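Local coordinates for BH1328 protein (Bacillus halodurans, PDB 2O5A), which probably represses translation by binding ribosomal protein uL14 and so keeping the 30S and 50S ribosomal subunits apart, at residues D35-C40 / V86-H91; N43-V48 / E73-V78; A50-L55 / V78-G83. One frame throughout, in Å; residues are numbered along the deposited sequence.

Overall arrangement
The three contacts sit in one alpha/beta domain built on a mixed five-stranded sheet. Contact 1 pairs the parallel strands 36-42 and 85-91 about 3 Å from the chain centre (centre to centre). Contacts 2 and 3 follow helix 45-61 along strand 77-81, the antiparallel neighbour of 85-91; they share Val78 and their centres lie about 11 Å apart. Contact 2 marks the start of helix and strand, where manganese binds; contact 3 lies farther along both. Strand 36-42 leads into helix 45-61, and strand 77-81 turns back into 85-91, so contact 1 closes a loop of chain that holds the other two. Leu55 of contact 3 rests on Val87 of contact 1, joining helix layer to sheet.

Contact 1 of 3, residues D35-C40 / V86-H91; sequences DFFLIC and VVHVFH
Phe37 to Cys40 run beside Val86 to Val89 as parallel strands in the middle of the sheet, their short axes 4.6 Å apart and 16° from exact alignment. The tight part is the backbone. Leu38 N donates to Val86 O at 2.8 Å, Leu38 O receives His88 N almost straight on, and Cys40 repeats the pattern, giving to His88 O and taking from Phe90 N. On the face carrying Leu38, Cys40, Val87 and Val89, Leu38 and Val87 lie side by side, Cys40 SG meets Val89 CG2 at 3.9 Å, and helices 4-16 and 45-61 cover them. On the other face Phe37 is partly exposed, while Ile39, Val86 and His88 beside it are buried. With its CG anti to the carbonyl carbon (chi1 -90°), the Phe37 ring stands alongside Val86, Phe37 CE1 lying 3.6 Å from Val86 CB. His88 approaches one face of that ring near its rim, His88 CE1 4.1 Å from Phe37 CD2; the planes are inclined at 49°, so the pair is neither stacked nor T-shaped. Trp104 meets the Phe37 ring edge-to-face and also touches His88. With an alanine here, Val86 CB and CG2 would probably lose their aromatic cover and the His88 imidazole one of its aromatic neighbours, the one at CE1. Farther along, Phe90, itself stacked on Trp77, receives Ile39 at an oblique angle: Ile39 CG2 touches Phe90 CE1 at 3.9 Å, while Cys40 O lies in the plane of the Phe90 ring, at its edge near CD1.

Contact 2 of 3, residues N43-V48 / E73-V78; sequences NSEKQV and EQARWV. With MN (manganese (II) ion), chain C.
A manganese site at the N-terminus of helix 45-61 brings Glu45 against the turn 74-76 that leads into strand 77-81. Ser44 is the N-cap: its OG accepts from Gln47 N at 3.1 Å. One turn-forming residue, Ala75, takes positive phi and psi and sets its methyl against the first helical turn, with Ala75 CB 3.6 Å from Glu45 CB. Beyond CG the Glu45 chain is extended, passing Ala75 O and Gln74 O on its way to the metal. The ion is held unevenly, 2.0 Å from Glu45 OE1 and 2.6 Å from Glu45 OE2. Glu45 OE1 also takes a salt-bridge hydrogen bond from Arg76 NH1 (3.3 Å, 163°) on its anti lone pair, facing away from OE2. The oxygen lies close to the guanidinium plane, yet the two flat groups stand nearly perpendicular, at 87°. Arg76 points away at its root; the bend at chi2 sets Arg76 CD beside Glu45 OE1, and that at chi3 helps turn the guanidinium back to it. The two positive partners would be expected to keep Glu45 ionised. On the buried side Val48 and Val78 pass alongside, pointing oppositely, Val48 CG1 meeting Val78 CG2 at 3.8 Å.

Contact 3 of 3, residues A50-L55 / V78-G83; sequences AIAHEL and VLIDLG
Leu55 and Ala52, one helical turn apart, face Val78, Ile80 and Leu82 across an apolar seam in which no hydrogen bond passes between the two segments. The CB of Leu55 sets out toward the strand but has no close neighbour on 78-83, and CG is likewise only a branching point. The work is done by the two methyls. Leu55 CD1 continues the chain away from CA (chi2 -179°) and comes near Ile80, 4.3 Å from Ile80 CB; it also meets Val87 CG2 of the adjoining strand. Leu55 CD2 branches off toward the end of the strand and meets Leu82 CD1 at 3.6 Å, the two leucines crossing at a slant. Leu55 is thereby spread over three residues, two of them on neighbouring strands. Ala52 has only its methyl to offer: CB touches Val78 CG1 at 3.7 Å and lies 4.4 Å from Ile80 CD1, which is brought round by the bend at chi2 (71°) of Ile80. The small side chain is consistent with the close approach of the helix here, Ala52 CA lying 6.9 Å from Val78 CA. At the end of the strand Asp81 forms an Asx turn, OD1 accepting from Gly83 N at 3.0 Å, while its OD2 is tied to Arg68. Helix 4-16 adds Leu6 against Leu82. Helix 50-55 and strand 78-81 run only 10° from parallel with axes 9.6 Å apart, a helix lying along the sheet as in a two-layer alpha/beta sandwich, consistent with the nucleotidyltransferase-like fold of the Iojap/RsfS family.

Contact 1 of 3, residues D35-C40 / V86-H91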
loop_
_atom_site.group_PDB
_atom_site.type_symbol
_atom_site.label_atom_id
_atom_site.label_comp_id
_atom_site.label_asym_id
_atom_site.label_seq_id
_atom_site.Cartn_x
_atom_site.Cartn_y
_atom_site.Cartn_z
ATOM N N ASP A 35 -0.903 14.087 -2.985
ATOM C CA ASP A 35 -1.819 14.960 -2.259
ATOM C C ASP A 35 -3.100 14.204 -1.931
ATOM O O ASP A 35 -3.586 14.244 -0.802
ATOM C CB ASP A 35 -2.151 16.195 -3.100
ATOM C CG ASP A 35 -0.928 17.035 -3.417
ATOM O OD1 ASP A 35 -0.010 16.516 -4.086
ATOM O OD2 ASP A 35 -0.882 18.208 -2.996
ATOM N N PHE A 36 -3.641 13.514 -2.931
ATOM C CA PHE A 36 -4.864 12.739 -2.760
ATOM C C PHE A 36 -4.762 11.350 -3.383
ATOM O O PHE A 36 -4.149 11.164 -4.437
ATOM C CB PHE A 36 -6.059 13.468 -3.383
ATOM C CG PHE A 36 -6.432 14.754 -2.696
ATOM C CD1 PHE A 36 -6.802 14.765 -1.354
ATOM C CD2 PHE A 36 -6.445 15.953 -3.401
ATOM C CE1 PHE A 36 -7.189 15.951 -0.729
ATOM C CE2 PHE A 36 -6.832 17.143 -2.786
ATOM C CZ PHE A 36 -7.202 17.142 -1.447
ATOM N N PHE A 37 -5.373 10.382 -2.711
ATOM C CA PHE A 37 -5.422 8.995 -3.158
ATOM C C PHE A 37 -6.904 8.648 -3.180
ATOM O O PHE A 37 -7.561 8.663 -2.139
ATOM C CB PHE A 37 -4.692 8.082 -2.169
ATOM C CG PHE A 37 -3.221 7.884 -2.464
ATOM C CD1 PHE A 37 -2.534 8.722 -3.345
ATOM C CD2 PHE A 37 -2.524 6.854 -1.845
ATOM C CE1 PHE A 37 -1.169 8.532 -3.592
ATOM C CE2 PHE A 37 -1.166 6.657 -2.085
ATOM C CZ PHE A 37 -0.487 7.494 -2.962
ATOM N N LEU A 38 -7.437 8.353 -4.362
ATOM C CA LEU A 38 -8.855 8.027 -4.487
ATOM C C LEU A 38 -9.070 6.518 -4.594
ATOM O O LEU A 38 -8.531 5.870 -5.493
ATOM C CB LEU A 38 -9.443 8.726 -5.718
ATOM C CG LEU A 38 -10.955 8.626 -5.960
ATOM C CD1 LEU A 38 -11.714 9.314 -4.832
ATOM C CD2 LEU A 38 -11.295 9.272 -7.295
ATOM N N ILE A 39 -9.863 5.972 -3.673
ATOM C CA ILE A 39 -10.156 4.545 -3.638
ATOM C C ILE A 39 -11.612 4.195 -3.905
ATOM O O ILE A 39 -12.535 4.919 -3.521
ATOM C CB ILE A 39 -9.730 3.944 -2.298
ATOM C CG1 ILE A 39 -8.375 4.551 -1.932
ATOM C CG2 ILE A 39 -9.723 2.415 -2.379
ATOM C CD1 ILE A 39 -7.784 4.114 -0.661
ATOM N N CYS A 40 -11.795 3.071 -4.578
ATOM C CA CYS A 40 -13.111 2.571 -4.924
ATOM C C CYS A 40 -12.945 1.162 -5.453
ATOM O O CYS A 40 -11.824 0.657 -5.559
ATOM C CB CYS A 40 -13.749 3.461 -5.986
ATOM S SG CYS A 40 -12.840 3.511 -7.546
ATOM N N VAL A 86 -3.910 10.077 -7.238
ATOM C CA VAL A 86 -3.658 8.705 -7.654
ATOM C C VAL A 86 -4.899 7.892 -7.327
ATOM O O VAL A 86 -5.304 7.806 -6.169
ATOM C CB VAL A 86 -2.451 8.107 -6.909
ATOM C CG1 VAL A 86 -2.309 6.632 -7.248
ATOM C CG2 VAL A 86 -1.189 8.859 -7.285
ATOM N N VAL A 87 -5.503 7.302 -8.351
ATOM C CA VAL A 87 -6.710 6.513 -8.158
ATOM C C VAL A 87 -6.429 5.018 -8.074
ATOM O O VAL A 87 -5.624 4.479 -8.834
ATOM C CB VAL A 87 -7.719 6.752 -9.303
ATOM C CG1 VAL A 87 -9.044 6.070 -8.986
ATOM C CG2 VAL A 87 -7.919 8.243 -9.514
ATOM N N HIS A 88 -7.106 4.361 -7.137
ATOM C CA HIS A 88 -6.970 2.923 -6.942
ATOM C C HIS A 88 -8.328 2.263 -7.139
ATOM O O HIS A 88 -9.236 2.440 -6.328
ATOM C CB HIS A 88 -6.460 2.607 -5.533
ATOM C CG HIS A 88 -5.028 2.987 -5.307
ATOM N ND1 HIS A 88 -4.626 4.289 -5.116
ATOM C CD2 HIS A 88 -3.909 2.231 -5.236
ATOM C CE1 HIS A 88 -3.316 4.322 -4.935
ATOM N NE2 HIS A 88 -2.857 3.083 -5.006
ATOM N N VAL A 89 -8.463 1.506 -8.221
ATOM C CA VAL A 89 -9.715 0.822 -8.515
ATOM C C VAL A 89 -9.555 -0.668 -8.239
ATOM O O VAL A 89 -8.930 -1.389 -9.016
ATOM C CB VAL A 89 -10.125 1.019 -9.995
ATOM C CG1 VAL A 89 -11.460 0.341 -10.260
ATOM C CG2 VAL A 89 -10.215 2.505 -10.314
ATOM N N PHE A 90 -10.119 -1.123 -7.125
ATOM C CA PHE A 90 -10.031 -2.525 -6.747
ATOM C C PHE A 90 -11.236 -3.341 -7.184
ATOM O O PHE A 90 -12.296 -2.802 -7.500
ATOM C CB PHE A 90 -9.910 -2.681 -5.228
ATOM C CG PHE A 90 -8.645 -2.128 -4.649
ATOM C CD1 PHE A 90 -8.497 -0.762 -4.441
ATOM C CD2 PHE A 90 -7.610 -2.980 -4.281
ATOM C CE1 PHE A 90 -7.336 -0.251 -3.872
ATOM C CE2 PHE A 90 -6.445 -2.480 -3.712
ATOM C CZ PHE A 90 -6.308 -1.114 -3.505
ATOM N N HIS A 91 -11.049 -4.654 -7.195
ATOM C CA HIS A 91 -12.113 -5.589 -7.524
ATOM C C HIS A 91 -12.642 -5.932 -6.137
ATOM O O HIS A 91 -11.857 -6.208 -5.229
ATOM C CB HIS A 91 -11.540 -6.831 -8.213
ATOM C CG HIS A 91 -12.568 -7.870 -8.542
ATOM N ND1 HIS A 91 -13.234 -8.592 -7.574
ATOM C CD2 HIS A 91 -13.042 -8.311 -9.731
ATOM C CE1 HIS A 91 -14.070 -9.434 -8.154
ATOM N NE2 HIS A 91 -13.975 -9.282 -9.459
#

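Contact 2 of 3, residues N43-V48 / E73-V78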
loop_
_atom_site.group_PDB
_atom_site.type_symbol
_atom_site.label_atom_id
_atom_site.label_comp_id
_atom_site.label_asym_id
_atom_site.label_seq_id
_atom_site.Cartn_x
_atom_site.Cartn_y
_atom_site.Cartn_z
ATOM N N ASN A 43 -17.480 -4.546 -8.957
ATOM C CA ASN A 43 -17.991 -5.845 -8.539
ATOM C C ASN A 43 -17.595 -6.976 -9.482
ATOM O O ASN A 43 -17.920 -8.138 -9.242
ATOM C CB ASN A 43 -19.511 -5.787 -8.404
ATOM C CG ASN A 43 -19.963 -4.716 -7.429
ATOM O OD1 ASN A 43 -19.418 -4.591 -6.334
ATOM N ND2 ASN A 43 -20.963 -3.938 -7.825
ATOM N N SER A 44 -16.895 -6.627 -10.555
ATOM C CA SER A 44 -16.439 -7.609 -11.532
ATOM C C SER A 44 -15.239 -7.013 -12.249
ATOM O O SER A 44 -15.028 -5.802 -12.208
ATOM C CB SER A 44 -17.540 -7.918 -12.548
ATOM O OG SER A 44 -17.745 -6.829 -13.431
ATOM N N GLU A 45 -14.453 -7.856 -12.906
ATOM C CA GLU A 45 -13.279 -7.371 -13.615
ATOM C C GLU A 45 -13.673 -6.472 -14.779
ATOM O O GLU A 45 -12.897 -5.610 -15.194
ATOM C CB GLU A 45 -12.433 -8.552 -14.092
ATOM C CG GLU A 45 -11.655 -9.190 -12.950
ATOM C CD GLU A 45 -10.873 -10.415 -13.359
ATOM O OE1 GLU A 45 -10.342 -11.090 -12.455
ATOM O OE2 GLU A 45 -10.789 -10.701 -14.571
ATOM N N LYS A 46 -14.885 -6.661 -15.294
ATOM C CA LYS A 46 -15.372 -5.836 -16.396
ATOM C C LYS A 46 -15.743 -4.455 -15.870
ATOM O O LYS A 46 -15.538 -3.448 -16.548
ATOM C CB LYS A 46 -16.606 -6.465 -17.049
ATOM C CG LYS A 46 -17.228 -5.584 -18.130
ATOM C CD LYS A 46 -18.590 -6.094 -18.559
ATOM C CE LYS A 46 -19.203 -5.196 -19.621
ATOM N NZ LYS A 46 -20.565 -5.650 -20.013
ATOM N N GLN A 47 -16.297 -4.410 -14.662
ATOM C CA GLN A 47 -16.693 -3.138 -14.071
ATOM C C GLN A 47 -15.464 -2.361 -13.621
ATOM O O GLN A 47 -15.435 -1.137 -13.703
ATOM C CB GLN A 47 -17.611 -3.355 -12.866
ATOM C CG GLN A 47 -18.469 -2.138 -12.540
ATOM C CD GLN A 47 -18.869 -2.070 -11.082
ATOM O OE1 GLN A 47 -18.882 -3.081 -10.380
ATOM N NE2 GLN A 47 -19.211 -0.874 -10.619
ATOM N N VAL A 48 -14.456 -3.079 -13.139
ATOM C CA VAL A 48 -13.224 -2.444 -12.684
ATOM C C VAL A 48 -12.521 -1.763 -13.854
ATOM O O VAL A 48 -12.006 -0.653 -13.719
ATOM C CB VAL A 48 -12.267 -3.474 -12.050
ATOM C CG1 VAL A 48 -10.909 -2.838 -11.800
ATOM C CG2 VAL A 48 -12.858 -3.990 -10.747
ATOM N N GLU A 73 -5.243 -4.979 -17.276
ATOM C CA GLU A 73 -5.618 -6.268 -17.852
ATOM C C GLU A 73 -6.212 -7.209 -16.813
ATOM O O GLU A 73 -7.310 -7.736 -16.997
ATOM C CB GLU A 73 -4.412 -6.951 -18.507
ATOM C CG GLU A 73 -4.375 -6.862 -20.025
ATOM C CD GLU A 73 -3.346 -7.797 -20.630
ATOM O OE1 GLU A 73 -3.488 -9.026 -20.462
ATOM O OE2 GLU A 73 -2.395 -7.308 -21.272
ATOM N N GLN A 74 -5.482 -7.419 -15.723
ATOM C CA GLN A 74 -5.931 -8.306 -14.658
ATOM C C GLN A 74 -7.205 -7.809 -13.980
ATOM O O GLN A 74 -8.025 -8.604 -13.521
ATOM C CB GLN A 74 -4.814 -8.482 -13.626
ATOM C CG GLN A 74 -4.359 -9.924 -13.481
ATOM C CD GLN A 74 -4.198 -10.615 -14.823
ATOM O OE1 GLN A 74 -3.267 -10.329 -15.577
ATOM N NE2 GLN A 74 -5.112 -11.529 -15.128
ATOM N N ALA A 75 -7.361 -6.491 -13.923
ATOM C CA ALA A 75 -8.538 -5.869 -13.324
ATOM C C ALA A 75 -8.816 -6.315 -11.890
ATOM O O ALA A 75 -9.968 -6.533 -11.514
ATOM C CB ALA A 75 -9.761 -6.136 -14.196
ATOM N N ARG A 76 -7.763 -6.452 -11.093
ATOM C CA ARG A 76 -7.910 -6.849 -9.695
ATOM C C ARG A 76 -7.557 -5.633 -8.852
ATOM O O ARG A 76 -8.175 -5.366 -7.821
ATOM C CB ARG A 76 -6.970 -8.008 -9.362
ATOM C CG ARG A 76 -7.191 -9.256 -10.203
ATOM C CD ARG A 76 -8.603 -9.809 -10.052
ATOM N NE ARG A 76 -8.898 -10.230 -8.685
ATOM C CZ ARG A 76 -9.985 -10.911 -8.332
ATOM N NH1 ARG A 76 -10.880 -11.250 -9.250
ATOM N NH2 ARG A 76 -10.175 -11.255 -7.066
ATOM N N TRP A 77 -6.552 -4.901 -9.317
ATOM C CA TRP A 77 -6.086 -3.698 -8.650
ATOM C C TRP A 77 -5.453 -2.790 -9.697
ATOM O O TRP A 77 -4.270 -2.919 -10.012
ATOM C CB TRP A 77 -5.058 -4.043 -7.576
ATOM C CG TRP A 77 -4.529 -2.853 -6.834
ATOM C CD1 TRP A 77 -4.842 -1.539 -7.046
ATOM C CD2 TRP A 77 -3.567 -2.869 -5.775
ATOM N NE1 TRP A 77 -4.136 -0.739 -6.183
ATOM C CE2 TRP A 77 -3.345 -1.531 -5.393
ATOM C CE3 TRP A 77 -2.875 -3.891 -5.114
ATOM C CZ2 TRP A 77 -2.460 -1.185 -4.375
ATOM C CZ3 TRP A 77 -1.995 -3.545 -4.104
ATOM C CH2 TRP A 77 -1.794 -2.205 -3.747
ATOM N N VAL A 78 -6.253 -1.878 -10.232
ATOM C CA VAL A 78 -5.781 -0.946 -11.245
ATOM C C VAL A 78 -5.362 0.369 -10.603
ATOM O O VAL A 78 -6.128 0.978 -9.854
ATOM C CB VAL A 78 -6.879 -0.658 -12.288
ATOM C CG1 VAL A 78 -6.329 0.225 -13.395
ATOM C CG2 VAL A 78 -7.402 -1.961 -12.860
HETATM MN MN MN C . -9.209 -12.456 -13.382
#

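Contact 3 of 3, residues A50-L55 / V78-G83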
loop_
_atom_site.group_PDB
_atom_site.type_symbol
_atom_site.label_atom_id
_atom_site.label_comp_id
_atom_site.label_asym_id
_atom_site.label_seq_id
_atom_site.Cartn_x
_atom_site.Cartn_y
_atom_site.Cartn_z
ATOM N N ALA A 50 -14.011 -0.800 -16.608
ATOM C CA ALA A 50 -14.882 0.254 -17.111
ATOM C C ALA A 50 -14.549 1.548 -16.373
ATOM O O ALA A 50 -14.445 2.617 -16.973
ATOM C CB ALA A 50 -16.340 -0.120 -16.883
ATOM N N ILE A 51 -14.372 1.431 -15.062
ATOM C CA ILE A 51 -14.044 2.568 -14.217
ATOM C C ILE A 51 -12.689 3.132 -14.611
ATOM O O ILE A 51 -12.550 4.326 -14.879
ATOM C CB ILE A 51 -13.976 2.149 -12.744
ATOM C CG1 ILE A 51 -15.331 1.570 -12.327
ATOM C CG2 ILE A 51 -13.505 3.317 -11.888
ATOM C CD1 ILE A 51 -15.434 1.072 -10.920
ATOM N N ALA A 52 -11.689 2.259 -14.636
ATOM C CA ALA A 52 -10.336 2.654 -14.988
ATOM C C ALA A 52 -10.279 3.322 -16.354
ATOM O O ALA A 52 -9.485 4.235 -16.571
ATOM C CB ALA A 52 -9.423 1.442 -14.964
ATOM N N HIS A 53 -11.127 2.872 -17.274
ATOM C CA HIS A 53 -11.146 3.430 -18.621
ATOM C C HIS A 53 -11.811 4.805 -18.673
ATOM O O HIS A 53 -11.348 5.692 -19.389
ATOM C CB HIS A 53 -11.853 2.467 -19.579
ATOM C CG HIS A 53 -11.581 2.750 -21.029
ATOM N ND1 HIS A 53 -12.406 3.536 -21.800
ATOM C CD2 HIS A 53 -10.571 2.356 -21.832
ATOM C CE1 HIS A 53 -11.915 3.616 -23.023
ATOM N NE2 HIS A 53 -10.798 2.904 -23.069
ATOM N N GLU A 54 -12.891 4.980 -17.918
ATOM C CA GLU A 54 -13.590 6.262 -17.892
ATOM C C GLU A 54 -12.655 7.315 -17.309
ATOM O O GLU A 54 -12.705 8.485 -17.690
ATOM C CB GLU A 54 -14.859 6.165 -17.041
ATOM C CG GLU A 54 -15.659 7.462 -16.926
ATOM C CD GLU A 54 -16.177 7.963 -18.263
ATOM O OE1 GLU A 54 -16.562 7.126 -19.104
ATOM O OE2 GLU A 54 -16.213 9.195 -18.467
ATOM N N LEU A 55 -11.803 6.887 -16.382
ATOM C CA LEU A 55 -10.845 7.786 -15.756
ATOM C C LEU A 55 -9.799 8.166 -16.797
ATOM O O LEU A 55 -9.371 9.319 -16.873
ATOM C CB LEU A 55 -10.173 7.102 -14.563
ATOM C CG LEU A 55 -10.244 7.851 -13.228
ATOM C CD1 LEU A 55 -9.519 7.058 -12.155
ATOM C CD2 LEU A 55 -9.629 9.234 -13.380
ATOM N N VAL A 78 -6.253 -1.878 -10.232
ATOM C CA VAL A 78 -5.781 -0.946 -11.245
ATOM C C VAL A 78 -5.362 0.369 -10.603
ATOM O O VAL A 78 -6.128 0.978 -9.854
ATOM C CB VAL A 78 -6.879 -0.658 -12.288
ATOM C CG1 VAL A 78 -6.329 0.225 -13.395
ATOM C CG2 VAL A 78 -7.402 -1.961 -12.860
ATOM N N LEU A 79 -4.142 0.800 -10.899
ATOM C CA LEU A 79 -3.617 2.045 -10.358
ATOM C C LEU A 79 -3.465 3.052 -11.490
ATOM O O LEU A 79 -2.766 2.795 -12.470
ATOM C CB LEU A 79 -2.265 1.796 -9.676
ATOM C CG LEU A 79 -1.590 2.957 -8.935
ATOM C CD1 LEU A 79 -0.539 2.406 -7.986
ATOM C CD2 LEU A 79 -0.968 3.931 -9.925
ATOM N N ILE A 80 -4.136 4.190 -11.356
ATOM C CA ILE A 80 -4.074 5.240 -12.361
ATOM C C ILE A 80 -3.429 6.465 -11.735
ATOM O O ILE A 80 -4.052 7.160 -10.931
ATOM C CB ILE A 80 -5.483 5.624 -12.856
ATOM C CG1 ILE A 80 -6.221 4.378 -13.342
ATOM C CG2 ILE A 80 -5.380 6.639 -13.986
ATOM C CD1 ILE A 80 -6.638 3.439 -12.234
ATOM N N ASP A 81 -2.180 6.725 -12.098
ATOM C CA ASP A 81 -1.451 7.866 -11.562
ATOM C C ASP A 81 -1.732 9.113 -12.396
ATOM O O ASP A 81 -1.290 9.217 -13.541
ATOM C CB ASP A 81 0.050 7.583 -11.563
ATOM C CG ASP A 81 0.815 8.476 -10.609
ATOM O OD1 ASP A 81 0.337 9.598 -10.332
ATOM O OD2 ASP A 81 1.898 8.063 -10.144
ATOM N N LEU A 82 -2.465 10.060 -11.817
ATOM C CA LEU A 82 -2.798 11.297 -12.511
ATOM C C LEU A 82 -1.955 12.461 -11.999
ATOM O O LEU A 82 -2.217 13.620 -12.325
ATOM C CB LEU A 82 -4.283 11.624 -12.332
ATOM C CG LEU A 82 -5.288 10.579 -12.827
ATOM C CD1 LEU A 82 -6.698 11.026 -12.464
ATOM C CD2 LEU A 82 -5.156 10.395 -14.331
ATOM N N GLY A 83 -0.941 12.145 -11.201
ATOM C CA GLY A 83 -0.078 13.177 -10.658
ATOM C C GLY A 83 -0.417 13.525 -9.223
ATOM O O GLY A 83 -0.139 12.753 -8.303
#